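Local coordinates for putative cell invasion protein with MAC/Perforin domain (Bacteroides thetaiotaomicron VPI-5482, PDB 3KK7) that is of uncertain function but belongs to the membrane-attack complex/perforin family and may act in pore formation or cell invasion, at residues A[70-75]-A[296-301]; A[83-88]-A[185-190]; A[248-253]-A[274-279]; A[409-414]-A[470-475]. One frame throughout, in Å; residues are numbered along the deposited sequence.

Interaction 1 of 4, residues A[70-75]-A[296-301]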
loop_
_atom_site.group_PDB
_atom_site.type_symbol
_atom_site.label_atom_id
_atom_site.label_comp_id
_atom_site.label_asym_id
_atom_site.label_seq_id
_atom_site.Cartn_x
_atom_site.Cartn_y
_atom_site.Cartn_z
ATOM N N GLY A 70 -3.792 14.814 -1.129
ATOM C CA GLY A 70 -4.563 15.001 -2.352
ATOM C C GLY A 70 -3.854 15.736 -3.477
ATOM O O GLY A 70 -4.440 15.959 -4.533
ATOM N N ASP A 71 -2.592 16.096 -3.245
ATOM C CA ASP A 71 -1.730 16.757 -4.218
ATOM C C ASP A 71 -1.519 15.828 -5.431
ATOM O O ASP A 71 -1.046 14.708 -5.273
ATOM C CB ASP A 71 -0.396 17.077 -3.506
ATOM C CG ASP A 71 0.661 17.745 -4.400
ATOM O OD1 ASP A 71 0.513 17.824 -5.643
ATOM O OD2 ASP A 71 1.677 18.183 -3.809
ATOM N N PHE A 72 -1.830 16.329 -6.627
ATOM C CA PHE A 72 -1.698 15.572 -7.860
ATOM C C PHE A 72 -0.296 15.020 -8.081
ATOM O O PHE A 72 -0.150 13.966 -8.680
ATOM C CB PHE A 72 -2.132 16.402 -9.077
ATOM C CG PHE A 72 -1.148 17.447 -9.489
ATOM C CD1 PHE A 72 -0.137 17.143 -10.397
ATOM C CD2 PHE A 72 -1.222 18.729 -8.979
ATOM C CE1 PHE A 72 0.781 18.106 -10.800
ATOM C CE2 PHE A 72 -0.290 19.707 -9.368
ATOM C CZ PHE A 72 0.713 19.390 -10.280
ATOM N N ALA A 73 0.730 15.726 -7.612
ATOM C CA ALA A 73 2.112 15.251 -7.715
ATOM C C ALA A 73 2.314 13.859 -7.060
ATOM O O ALA A 73 3.195 13.128 -7.447
ATOM C CB ALA A 73 3.074 16.278 -7.091
ATOM N N ASN A 74 1.526 13.511 -6.051
ATOM C CA ASN A 74 1.663 12.225 -5.390
ATOM C C ASN A 74 0.979 11.085 -6.148
ATOM O O ASN A 74 1.084 9.921 -5.742
ATOM C CB ASN A 74 1.098 12.292 -3.968
ATOM C CG ASN A 74 1.807 13.316 -3.096
ATOM O OD1 ASN A 74 2.985 13.620 -3.293
ATOM N ND2 ASN A 74 1.081 13.861 -2.126
ATOM N N ALA A 75 0.239 11.419 -7.207
ATOM C CA ALA A 75 -0.321 10.401 -8.097
ATOM C C ALA A 75 0.837 9.827 -8.897
ATOM O O ALA A 75 1.577 10.582 -9.514
ATOM C CB ALA A 75 -1.344 11.024 -9.027
ATOM N N LYS A 296 2.674 26.654 -2.371
ATOM C CA LYS A 296 2.696 25.908 -3.619
ATOM C C LYS A 296 1.287 25.910 -4.146
ATOM O O LYS A 296 0.355 25.653 -3.382
ATOM C CB LYS A 296 3.140 24.452 -3.421
ATOM C CG LYS A 296 3.322 23.699 -4.782
ATOM C CD LYS A 296 3.989 22.302 -4.677
ATOM C CE LYS A 296 3.064 21.216 -4.162
ATOM N NZ LYS A 296 3.678 19.869 -4.375
ATOM N N THR A 297 1.114 26.201 -5.435
ATOM C CA THR A 297 -0.213 26.183 -6.043
ATOM C C THR A 297 -0.329 24.916 -6.861
ATOM O O THR A 297 0.660 24.419 -7.398
ATOM C CB THR A 297 -0.494 27.417 -6.902
ATOM O OG1 THR A 297 0.564 27.614 -7.840
ATOM C CG2 THR A 297 -0.625 28.649 -6.040
ATOM N N LEU A 298 -1.542 24.373 -6.892
ATOM C CA LEU A 298 -1.856 23.168 -7.640
ATOM C C LEU A 298 -2.833 23.580 -8.719
ATOM O O LEU A 298 -3.935 24.041 -8.399
ATOM C CB LEU A 298 -2.517 22.125 -6.758
ATOM C CG LEU A 298 -1.717 21.595 -5.581
ATOM C CD1 LEU A 298 -2.493 20.466 -4.932
ATOM C CD2 LEU A 298 -0.378 21.105 -6.004
ATOM N N GLY A 299 -2.429 23.440 -9.981
ATOM C CA GLY A 299 -3.277 23.804 -11.107
ATOM C C GLY A 299 -3.257 25.288 -11.365
ATOM O O GLY A 299 -2.489 26.026 -10.760
ATOM N N GLY A 300 -4.124 25.724 -12.271
ATOM C CA GLY A 300 -4.183 27.133 -12.686
ATOM C C GLY A 300 -2.929 27.540 -13.420
ATOM O O GLY A 300 -2.182 26.694 -13.899
ATOM N N ALA A 301 -2.704 28.846 -13.510
ATOM C CA ALA A 301 -1.521 29.391 -14.156
ATOM C C ALA A 301 -1.117 30.580 -13.337
ATOM O O ALA A 301 -1.886 31.013 -12.485
ATOM C CB ALA A 301 -1.832 29.804 -15.570
#
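An Asx turn leading into a short 3-10 segment meets the end of a long strand of the MACPF sheet where Asp71 faces Lys296 and Leu298. The turn is defined by Asp71 OD1, which accepts from Ala73 N at 2.9 Å from above the carboxylate plane, 49° out of it. The other oxygen works across the contact: Lys296 NZ donates to Asp71 OD2 at 2.7 Å, on the syn lone pair, forming a salt bridge. Lys296 reaches it through a bend at chi3 (77°), its chain otherwise extended, and the two side chains cross at about a right angle. Asp71 OD2 also bonds Thr66 OG1, giving this oxygen two partners. Replacing Asp71 by alanine removes both oxygens and would probably leave Lys296 without its counter-charge and the turn with only its backbone bond from Asn74 N to Asp71 O. Leu298 belongs to strand 288-298, which pairs with strand 220-230, and it lies beside both the carboxylate and an aromatic ring. The Phe72 ring also rests on Thr334 and Met335, so it touches side chains of two strands of that sheet. Leu298 CD2 comes within 3.4 Å of Asp71 OD1 and, approaching the ring obliquely, 3.6 Å from Phe72 CE2.

Interaction 2 of 4, residues A[83-88]-A[185-190]. With EDO (1,2-ethanediol), chain E.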
loop_
_atom_site.group_PDB
_atom_site.type_symbol
_atom_site.label_atom_id
_atom_site.label_comp_id
_atom_site.label_asym_id
_atom_site.label_seq_id
_atom_site.Cartn_x
_atom_site.Cartn_y
_atom_site.Cartn_z
ATOM N N LYS A 83 -9.064 2.963 -19.087
ATOM C CA LYS A 83 -9.549 2.995 -20.445
ATOM C C LYS A 83 -10.195 1.640 -20.761
ATOM O O LYS A 83 -11.296 1.585 -21.299
ATOM C CB LYS A 83 -8.431 3.333 -21.432
ATOM C CG LYS A 83 -8.782 3.091 -22.927
ATOM C CD LYS A 83 -7.627 3.487 -23.861
ATOM C CE LYS A 83 -8.060 3.579 -25.336
ATOM N NZ LYS A 83 -8.221 2.251 -25.997
ATOM N N LYS A 84 -9.521 0.553 -20.423
ATOM C CA LYS A 84 -10.079 -0.768 -20.699
ATOM C C LYS A 84 -11.359 -1.025 -19.899
ATOM O O LYS A 84 -12.330 -1.554 -20.427
ATOM C CB LYS A 84 -9.067 -1.863 -20.408
ATOM C CG LYS A 84 -9.476 -3.250 -20.942
ATOM C CD LYS A 84 -8.551 -4.335 -20.391
ATOM C CE LYS A 84 -8.862 -5.688 -21.008
ATOM N NZ LYS A 84 -7.585 -6.413 -21.370
ATOM N N LEU A 85 -11.361 -0.644 -18.637
ATOM C CA LEU A 85 -12.522 -0.856 -17.777
ATOM C C LEU A 85 -13.731 -0.118 -18.311
ATOM O O LEU A 85 -14.813 -0.676 -18.374
ATOM C CB LEU A 85 -12.235 -0.417 -16.333
ATOM C CG LEU A 85 -13.371 -0.494 -15.300
ATOM C CD1 LEU A 85 -13.779 -1.913 -14.979
ATOM C CD2 LEU A 85 -12.922 0.246 -14.030
ATOM N N LEU A 86 -13.545 1.125 -18.724
ATOM C CA LEU A 86 -14.694 1.956 -19.090
ATOM C C LEU A 86 -15.233 1.592 -20.451
ATOM O O LEU A 86 -16.398 1.794 -20.738
ATOM C CB LEU A 86 -14.360 3.443 -18.989
ATOM C CG LEU A 86 -14.021 3.925 -17.576
ATOM C CD1 LEU A 86 -13.589 5.400 -17.634
ATOM C CD2 LEU A 86 -15.150 3.673 -16.516
ATOM N N GLU A 87 -14.388 1.007 -21.276
ATOM C CA GLU A 87 -14.826 0.455 -22.540
ATOM C C GLU A 87 -15.837 -0.697 -22.412
ATOM O O GLU A 87 -16.652 -0.913 -23.311
ATOM C CB GLU A 87 -13.611 0.039 -23.369
ATOM C CG GLU A 87 -13.034 1.252 -24.158
ATOM C CD GLU A 87 -11.624 1.027 -24.673
ATOM O OE1 GLU A 87 -11.097 -0.113 -24.550
ATOM O OE2 GLU A 87 -11.061 2.009 -25.210
ATOM N N ARG A 88 -15.799 -1.402 -21.289
ATOM C CA ARG A 88 -16.734 -2.489 -21.001
ATOM C C ARG A 88 -17.872 -2.036 -20.045
ATOM O O ARG A 88 -19.043 -2.327 -20.290
ATOM C CB ARG A 88 -15.944 -3.638 -20.392
ATOM C CG ARG A 88 -16.733 -4.857 -20.035
ATOM C CD ARG A 88 -17.230 -5.593 -21.225
ATOM N NE ARG A 88 -17.915 -6.759 -20.697
ATOM C CZ ARG A 88 -17.441 -7.995 -20.699
ATOM N NH1 ARG A 88 -16.291 -8.283 -21.288
ATOM N NH2 ARG A 88 -18.147 -8.956 -20.131
ATOM N N ALA A 185 -9.263 -9.181 -11.105
ATOM C CA ALA A 185 -9.258 -10.308 -12.053
ATOM C C ALA A 185 -8.834 -9.978 -13.486
ATOM O O ALA A 185 -8.093 -10.763 -14.111
ATOM C CB ALA A 185 -10.690 -10.953 -12.081
ATOM N N ASP A 186 -9.306 -8.841 -14.002
ATOM C CA ASP A 186 -9.226 -8.560 -15.442
ATOM C C ASP A 186 -8.830 -7.143 -15.894
ATOM O O ASP A 186 -8.510 -6.972 -17.036
ATOM C CB ASP A 186 -10.586 -8.908 -16.074
ATOM C CG ASP A 186 -10.748 -10.402 -16.364
ATOM O OD1 ASP A 186 -10.028 -10.897 -17.253
ATOM O OD2 ASP A 186 -11.596 -11.083 -15.739
ATOM N N TYR A 187 -8.818 -6.138 -15.019
ATOM C CA TYR A 187 -8.620 -4.759 -15.459
ATOM C C TYR A 187 -7.400 -4.019 -14.867
ATOM O O TYR A 187 -7.325 -2.778 -14.904
ATOM C CB TYR A 187 -9.922 -3.984 -15.233
ATOM C CG TYR A 187 -11.030 -4.554 -16.084
ATOM C CD1 TYR A 187 -11.169 -4.173 -17.422
ATOM C CD2 TYR A 187 -11.890 -5.534 -15.588
ATOM C CE1 TYR A 187 -12.130 -4.721 -18.237
ATOM C CE2 TYR A 187 -12.871 -6.088 -16.412
ATOM C CZ TYR A 187 -12.981 -5.662 -17.738
ATOM O OH TYR A 187 -13.966 -6.165 -18.555
ATOM N N LEU A 188 -6.420 -4.778 -14.376
ATOM C CA LEU A 188 -5.204 -4.181 -13.868
ATOM C C LEU A 188 -4.259 -3.756 -14.995
ATOM O O LEU A 188 -4.193 -4.372 -16.054
ATOM C CB LEU A 188 -4.490 -5.126 -12.901
ATOM C CG LEU A 188 -5.256 -5.478 -11.621
ATOM C CD1 LEU A 188 -4.480 -6.589 -10.858
ATOM C CD2 LEU A 188 -5.497 -4.210 -10.752
ATOM N N ASP A 189 -3.545 -2.659 -14.753
ATOM C CA ASP A 189 -2.568 -2.163 -15.691
ATOM C C ASP A 189 -1.481 -3.228 -15.807
ATOM O O ASP A 189 -1.075 -3.817 -14.789
ATOM C CB ASP A 189 -2.015 -0.833 -15.179
ATOM C CG ASP A 189 -0.790 -0.382 -15.925
ATOM O OD1 ASP A 189 -0.938 0.362 -16.899
ATOM O OD2 ASP A 189 0.316 -0.811 -15.543
ATOM N N GLU A 190 -1.011 -3.498 -17.019
ATOM C CA GLU A 190 -0.023 -4.563 -17.185
ATOM C C GLU A 190 1.327 -4.261 -16.465
ATOM O O GLU A 190 2.009 -5.179 -16.021
ATOM C CB GLU A 190 0.189 -4.906 -18.661
ATOM C CG GLU A 190 0.709 -3.746 -19.446
ATOM C CD GLU A 190 0.868 -4.041 -20.922
ATOM O OE1 GLU A 190 1.466 -5.095 -21.277
ATOM O OE2 GLU A 190 0.420 -3.188 -21.723
HETATM C C1 EDO E . -14.810 -9.362 -17.463
HETATM O O1 EDO E . -15.272 -8.009 -17.539
HETATM C C2 EDO E . -15.577 -10.100 -16.373
HETATM O O2 EDO E . -16.871 -10.514 -16.841
#
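Tyr187 packs its ring on Leu85 and Lys84 of helix 82-88 and brings its hydroxyl to Arg88. Leu85 CD1 sits over one ring face, 4.1 Å from the centroid and 17° off the ring normal, which meets the criteria for a CH-pi contact. The backbone of the same leucine is nearer still, with Leu85 CA 3.6 Å from Tyr187 CD1. Lys84 crosses the tyrosine side chain at about a right angle, its CG and CD against CD1 and CE1 of the ring. On the next helical turn, Arg88 CG comes to 3.4 Å from Tyr187 OH, while the guanidinium stands nearly perpendicular to the ring, the planes 87° apart. An ethanediol, probably from the crystallisation liquor, places O1 near the ring plane, 2.5 Å from Tyr187 OH, a hydrogen bond so short that its exact geometry is doubtful; Tyr89 OH also binds the diol, and O1 stands over one face of the Arg88 guanidinium. The tyrosine is directed at the helix by its first torsion, which sets CG beside the backbone N and opposite the carbonyl carbon (chi1 -63°). Within the MACPF domain, this joins helix 82-88 to the turn between helices 177-186 and 190-198, a turn whose Asp189 occupies the N-cap of the second helix. A serine in place of Tyr187 would probably open a gap beside Leu85 and leave the aliphatic part of Lys84 without its aromatic partner. The amine of Lys84 and the carboxylate of Asp186 do not meet directly but are bridged by Asn486: Lys84 NZ donates to its OD1, and Asp186 OD1 accepts from its ND2.

Interaction 3 of 4, residues A[248-253]-A[274-279]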
loop_
_atom_site.group_PDB
_atom_site.type_symbol
_atom_site.label_atom_id
_atom_site.label_comp_id
_atom_site.label_asym_id
_atom_site.label_seq_id
_atom_site.Cartn_x
_atom_site.Cartn_y
_atom_site.Cartn_z
ATOM N N ASN A 248 -4.658 32.604 10.468
ATOM C CA ASN A 248 -5.864 33.341 10.152
ATOM C C ASN A 248 -5.655 34.842 9.931
ATOM O O ASN A 248 -6.461 35.468 9.250
ATOM C CB ASN A 248 -6.922 33.075 11.212
ATOM C CG ASN A 248 -8.253 32.704 10.611
ATOM O OD1 ASN A 248 -8.338 31.783 9.759
ATOM N ND2 ASN A 248 -9.322 33.386 11.062
ATOM N N ALA A 249 -4.594 35.422 10.479
ATOM C CA ALA A 249 -4.273 36.823 10.203
ATOM C C ALA A 249 -3.314 36.991 9.022
ATOM O O ALA A 249 -2.947 38.120 8.683
ATOM C CB ALA A 249 -3.677 37.496 11.438
ATOM N N SER A 250 -2.934 35.886 8.382
ATOM C CA SER A 250 -1.822 35.893 7.429
ATOM C C SER A 250 -2.189 35.660 5.989
ATOM O O SER A 250 -1.307 35.418 5.169
ATOM C CB SER A 250 -0.789 34.851 7.842
ATOM O OG SER A 250 -0.149 35.292 9.018
ATOM N N TYR A 251 -3.476 35.725 5.663
ATOM C CA TYR A 251 -3.861 35.671 4.271
ATOM C C TYR A 251 -5.125 36.456 4.087
ATOM O O TYR A 251 -5.784 36.785 5.045
ATOM C CB TYR A 251 -3.996 34.225 3.801
ATOM C CG TYR A 251 -5.261 33.575 4.219
ATOM C CD1 TYR A 251 -5.365 32.961 5.458
ATOM C CD2 TYR A 251 -6.371 33.573 3.378
ATOM C CE1 TYR A 251 -6.539 32.359 5.869
ATOM C CE2 TYR A 251 -7.568 32.974 3.780
ATOM C CZ TYR A 251 -7.642 32.370 5.032
ATOM O OH TYR A 251 -8.807 31.772 5.439
ATOM N N GLU A 252 -5.447 36.783 2.848
ATOM C CA GLU A 252 -6.663 37.494 2.567
ATOM C C GLU A 252 -7.335 36.939 1.319
ATOM O O GLU A 252 -6.727 36.856 0.260
ATOM C CB GLU A 252 -6.382 38.987 2.409
ATOM C CG GLU A 252 -7.589 39.836 2.733
ATOM C CD GLU A 252 -7.373 41.305 2.448
ATOM O OE1 GLU A 252 -7.216 41.652 1.256
ATOM O OE2 GLU A 252 -7.370 42.102 3.408
ATOM N N TRP A 253 -8.592 36.539 1.463
ATOM C CA TRP A 253 -9.423 36.178 0.328
ATOM C C TRP A 253 -10.642 37.115 0.345
ATOM O O TRP A 253 -11.593 36.880 1.089
ATOM C CB TRP A 253 -9.829 34.699 0.400
ATOM C CG TRP A 253 -10.276 34.102 -0.915
ATOM C CD1 TRP A 253 -10.555 34.772 -2.077
ATOM C CD2 TRP A 253 -10.547 32.719 -1.186
ATOM N NE1 TRP A 253 -10.951 33.890 -3.054
ATOM C CE2 TRP A 253 -10.953 32.627 -2.538
ATOM C CE3 TRP A 253 -10.463 31.547 -0.429
ATOM C CZ2 TRP A 253 -11.284 31.422 -3.141
ATOM C CZ3 TRP A 253 -10.792 30.344 -1.031
ATOM C CH2 TRP A 253 -11.192 30.293 -2.380
ATOM N N ILE A 274 -1.250 36.013 0.358
ATOM C CA ILE A 274 -0.726 35.447 1.604
ATOM C C ILE A 274 0.385 36.380 2.095
ATOM O O ILE A 274 1.062 37.012 1.279
ATOM C CB ILE A 274 -0.214 34.027 1.384
ATOM C CG1 ILE A 274 0.151 33.366 2.694
ATOM C CG2 ILE A 274 0.982 34.028 0.452
ATOM C CD1 ILE A 274 0.481 31.875 2.506
ATOM N N GLY A 275 0.547 36.469 3.416
ATOM C CA GLY A 275 1.498 37.383 4.050
ATOM C C GLY A 275 0.743 38.426 4.852
ATOM O O GLY A 275 -0.393 38.746 4.536
ATOM N N THR A 276 1.347 38.940 5.913
ATOM C CA THR A 276 0.738 40.009 6.693
ATOM C C THR A 276 1.424 41.330 6.336
ATOM O O THR A 276 2.495 41.342 5.724
ATOM C CB THR A 276 0.915 39.750 8.194
ATOM O OG1 THR A 276 2.301 39.561 8.475
ATOM C CG2 THR A 276 0.193 38.522 8.615
ATOM N N LYS A 277 0.798 42.442 6.693
ATOM C CA LYS A 277 1.485 43.728 6.696
ATOM C C LYS A 277 0.959 44.490 7.881
ATOM O O LYS A 277 0.056 44.023 8.586
ATOM C CB LYS A 277 1.260 44.520 5.400
ATOM N N ARG A 278 1.561 45.640 8.120
ATOM C CA ARG A 278 1.067 46.618 9.087
ATOM C C ARG A 278 0.361 46.005 10.339
ATOM O O ARG A 278 0.996 45.284 11.107
ATOM C CB ARG A 278 0.185 47.659 8.350
ATOM N N GLU A 279 -0.941 46.284 10.520
ATOM C CA GLU A 279 -1.677 45.934 11.759
ATOM C C GLU A 279 -1.618 44.446 12.032
ATOM O O GLU A 279 -1.287 44.023 13.156
ATOM C CB GLU A 279 -3.133 46.400 11.679
HETATM O O HOH W 1 -3.384 39.596 5.857
#
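Thr276 turns its methyl, not its hydroxyl, toward Ala249 and Ser250. With chi1 at 55°, CG2 lies opposite the carbonyl carbon and reaches 3.2 Å from Ala249 O and 3.3 Å from Ser250 OG. The hydroxyl is thereby directed to other partners, Ser281 OG and Ile313 O. Ser250 OG likewise bonds back to Ala246 O of the preceding helix. Ile274 extends CG1 away from its backbone N (chi1 -172°), bringing that carbon to 3.5 Å from Ser250 O. The same carbonyl oxygen accepts from Gly275 N at 2.8 Å, the donor tilted 34° from the carbonyl plane. Tyr251 and Ile274 send their CB atoms to the same sheet face, yet touch little: Tyr251 CB stays 4.4 Å from Ile274 CG1. The tyrosine ring leads away from Ile274 to Leu162 and Ile164 of strand 157-173, whereas Ile274 packs on Tyr293 and Ile295. A water donates to Ala249 O and, weakly, to Gly275 O. The Tyr251-Ile274 bridge is an antiparallel non-hydrogen-bonded pair in a small three-stranded sheet; its strand 251-254 follows helix 236-249, and strand 271-274 leads on to helix 278-285, consistent with one of the two helical clusters that flank the central sheet in MACPF proteins.

Interaction 4 of 4, residues A[409-414]-A[470-475]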
loop_
_atom_site.group_PDB
_atom_site.type_symbol
_atom_site.label_atom_id
_atom_site.label_comp_id
_atom_site.label_asym_id
_atom_site.label_seq_id
_atom_site.Cartn_x
_atom_site.Cartn_y
_atom_site.Cartn_z
ATOM N N ILE A 409 1.958 -23.656 4.261
ATOM C CA ILE A 409 1.894 -24.924 4.979
ATOM C C ILE A 409 0.907 -25.839 4.270
ATOM O O ILE A 409 -0.246 -25.475 4.124
ATOM C CB ILE A 409 1.364 -24.721 6.431
ATOM C CG1 ILE A 409 2.133 -23.635 7.181
ATOM C CG2 ILE A 409 1.464 -25.998 7.228
ATOM C CD1 ILE A 409 1.443 -23.200 8.470
ATOM N N PHE A 410 1.368 -27.010 3.827
ATOM C CA PHE A 410 0.498 -28.053 3.232
ATOM C C PHE A 410 0.007 -28.964 4.362
ATOM O O PHE A 410 0.603 -30.001 4.666
ATOM C CB PHE A 410 1.267 -28.907 2.236
ATOM C CG PHE A 410 1.769 -28.171 1.020
ATOM C CD1 PHE A 410 1.626 -26.814 0.857
ATOM C CD2 PHE A 410 2.440 -28.868 0.037
ATOM C CE1 PHE A 410 2.121 -26.180 -0.289
ATOM C CE2 PHE A 410 2.929 -28.237 -1.102
ATOM C CZ PHE A 410 2.768 -26.898 -1.260
ATOM N N SER A 411 -1.090 -28.568 4.986
ATOM C CA SER A 411 -1.577 -29.238 6.187
ATOM C C SER A 411 -2.406 -30.456 5.890
ATOM O O SER A 411 -2.942 -30.593 4.788
ATOM C CB SER A 411 -2.400 -28.266 7.025
ATOM O OG SER A 411 -2.911 -27.231 6.200
ATOM N N ASN A 412 -2.493 -31.337 6.895
ATOM C CA ASN A 412 -3.337 -32.541 6.873
ATOM C C ASN A 412 -4.453 -32.321 7.894
ATOM O O ASN A 412 -4.247 -32.510 9.097
ATOM C CB ASN A 412 -2.526 -33.812 7.223
ATOM C CG ASN A 412 -1.249 -33.985 6.340
ATOM O OD1 ASN A 412 -0.783 -33.031 5.685
ATOM N ND2 ASN A 412 -0.678 -35.212 6.339
ATOM N N PRO A 413 -5.643 -31.902 7.428
ATOM C CA PRO A 413 -6.676 -31.514 8.388
ATOM C C PRO A 413 -7.154 -32.688 9.254
ATOM O O PRO A 413 -7.708 -32.463 10.331
ATOM C CB PRO A 413 -7.788 -30.952 7.497
ATOM C CG PRO A 413 -7.619 -31.643 6.193
ATOM C CD PRO A 413 -6.144 -31.882 6.040
ATOM N N ASP A 414 -6.901 -33.920 8.797
ATOM C CA ASP A 414 -7.187 -35.133 9.583
ATOM C C ASP A 414 -6.118 -35.453 10.638
ATOM O O ASP A 414 -6.204 -36.460 11.340
ATOM C CB ASP A 414 -7.410 -36.346 8.653
ATOM C CG ASP A 414 -8.871 -36.470 8.165
ATOM O OD1 ASP A 414 -9.664 -35.508 8.309
ATOM O OD2 ASP A 414 -9.238 -37.548 7.637
ATOM N N GLN A 470 -2.302 -21.799 5.640
ATOM C CA GLN A 470 -2.663 -23.225 5.609
ATOM C C GLN A 470 -3.424 -23.573 4.352
ATOM O O GLN A 470 -4.440 -22.956 4.063
ATOM C CB GLN A 470 -3.601 -23.563 6.749
ATOM C CG GLN A 470 -2.985 -23.566 8.134
ATOM C CD GLN A 470 -3.781 -24.442 9.107
ATOM O OE1 GLN A 470 -4.642 -25.224 8.704
ATOM N NE2 GLN A 470 -3.477 -24.327 10.381
ATOM N N ILE A 471 -2.925 -24.559 3.610
ATOM C CA ILE A 471 -3.658 -25.141 2.492
ATOM C C ILE A 471 -3.833 -26.630 2.783
ATOM O O ILE A 471 -2.868 -27.410 2.740
ATOM C CB ILE A 471 -2.950 -24.984 1.135
ATOM C CG1 ILE A 471 -2.221 -23.647 0.996
ATOM C CG2 ILE A 471 -3.980 -25.134 0.001
ATOM C CD1 ILE A 471 -1.304 -23.619 -0.234
ATOM N N ASN A 472 -5.064 -27.016 3.106
ATOM C CA ASN A 472 -5.380 -28.418 3.415
ATOM C C ASN A 472 -5.398 -29.268 2.172
ATOM O O ASN A 472 -5.708 -28.776 1.087
ATOM C CB ASN A 472 -6.761 -28.548 4.050
ATOM C CG ASN A 472 -6.866 -27.858 5.380
ATOM O OD1 ASN A 472 -5.913 -27.841 6.167
ATOM N ND2 ASN A 472 -8.045 -27.309 5.665
ATOM N N ASN A 473 -5.095 -30.552 2.345
ATOM C CA ASN A 473 -5.238 -31.530 1.274
ATOM C C ASN A 473 -4.541 -31.114 -0.019
ATOM O O ASN A 473 -5.113 -31.263 -1.107
ATOM C CB ASN A 473 -6.724 -31.765 0.997
ATOM C CG ASN A 473 -7.504 -32.050 2.252
ATOM O OD1 ASN A 473 -6.996 -32.694 3.167
ATOM N ND2 ASN A 473 -8.744 -31.578 2.312
ATOM N N VAL A 474 -3.325 -30.579 0.094
ATOM C CA VAL A 474 -2.577 -30.214 -1.101
ATOM C C VAL A 474 -2.197 -31.502 -1.774
ATOM O O VAL A 474 -1.746 -32.433 -1.115
ATOM C CB VAL A 474 -1.330 -29.389 -0.814
ATOM C CG1 VAL A 474 -0.379 -29.460 -2.001
ATOM C CG2 VAL A 474 -1.716 -27.945 -0.510
ATOM N N ASP A 475 -2.428 -31.558 -3.083
ATOM C CA ASP A 475 -2.182 -32.756 -3.875
ATOM C C ASP A 475 -1.822 -32.324 -5.292
ATOM O O ASP A 475 -2.677 -31.957 -6.103
ATOM C CB ASP A 475 -3.402 -33.700 -3.840
ATOM C CG ASP A 475 -3.235 -34.961 -4.726
ATOM O OD1 ASP A 475 -2.425 -34.979 -5.686
ATOM O OD2 ASP A 475 -3.965 -35.936 -4.460
#
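Ile471 N donates to Ile409 O at 2.9 Å, with an N-H...O angle of 175°, the straightest of the backbone bonds joining these parallel strands. Farther along, the pairing slackens: the bond from Ser411 N to Ile471 O is weak and bent, and Asn473 N reaches Ser411 O only at 3.3 Å. Beside these bonds, Ser411 OG donates to Asn472 OD1 at 3.1 Å, tilted 29° from the amide's carbonyl plane. Beyond it, Pro413 leans over the two asparagines, its CD lying 3.1 Å from Asn473 OD1. On the other sheet face, Phe410 places CG opposite its carbonyl carbon, and Val474 packs on one face of the resulting ring. Val474 CG1 lies over that face, 3.8 Å from the centroid and 23° off the normal, a CH-pi contact, while CG2 approaches Phe410 CD1 and CG. Ile471 CD1 meets the ring obliquely, 4.3 Å from Phe410 CE1. The pair belongs to the mixed sheet of the D2 region: strand 392-401 runs antiparallel to 407-411, contributing Val397 and Val399 against Ile409, and Met382 of strand 376-386 touches Ile409, Ser411 and Gln470, while Tyr499 of strand 499-504 packs against Ile471 and Val474.

How the interactions relate
From the N terminus, residues 70-75 open the longest loop, which interaction 1 closes at 296-301, on the end of strand 288-298. Both other MACPF contacts nest inside it, in series: interaction 2 joins 83-88 to 185-190, tying helix 82-88 to the end of helix 177-186, and interaction 3 closes the short loop from 248-253 to 274-279. Helix 278-285 then leads into strand 288-298, so interaction 3 passes along the chain toward interaction 1; their nearest atoms are about 7 Å apart. Interaction 4 opens only afterwards, joining two strands of the D2 region. Its centre lies about 68 Å from that of interaction 3, on the opposite side of the chain's centre. None of the contacts cross.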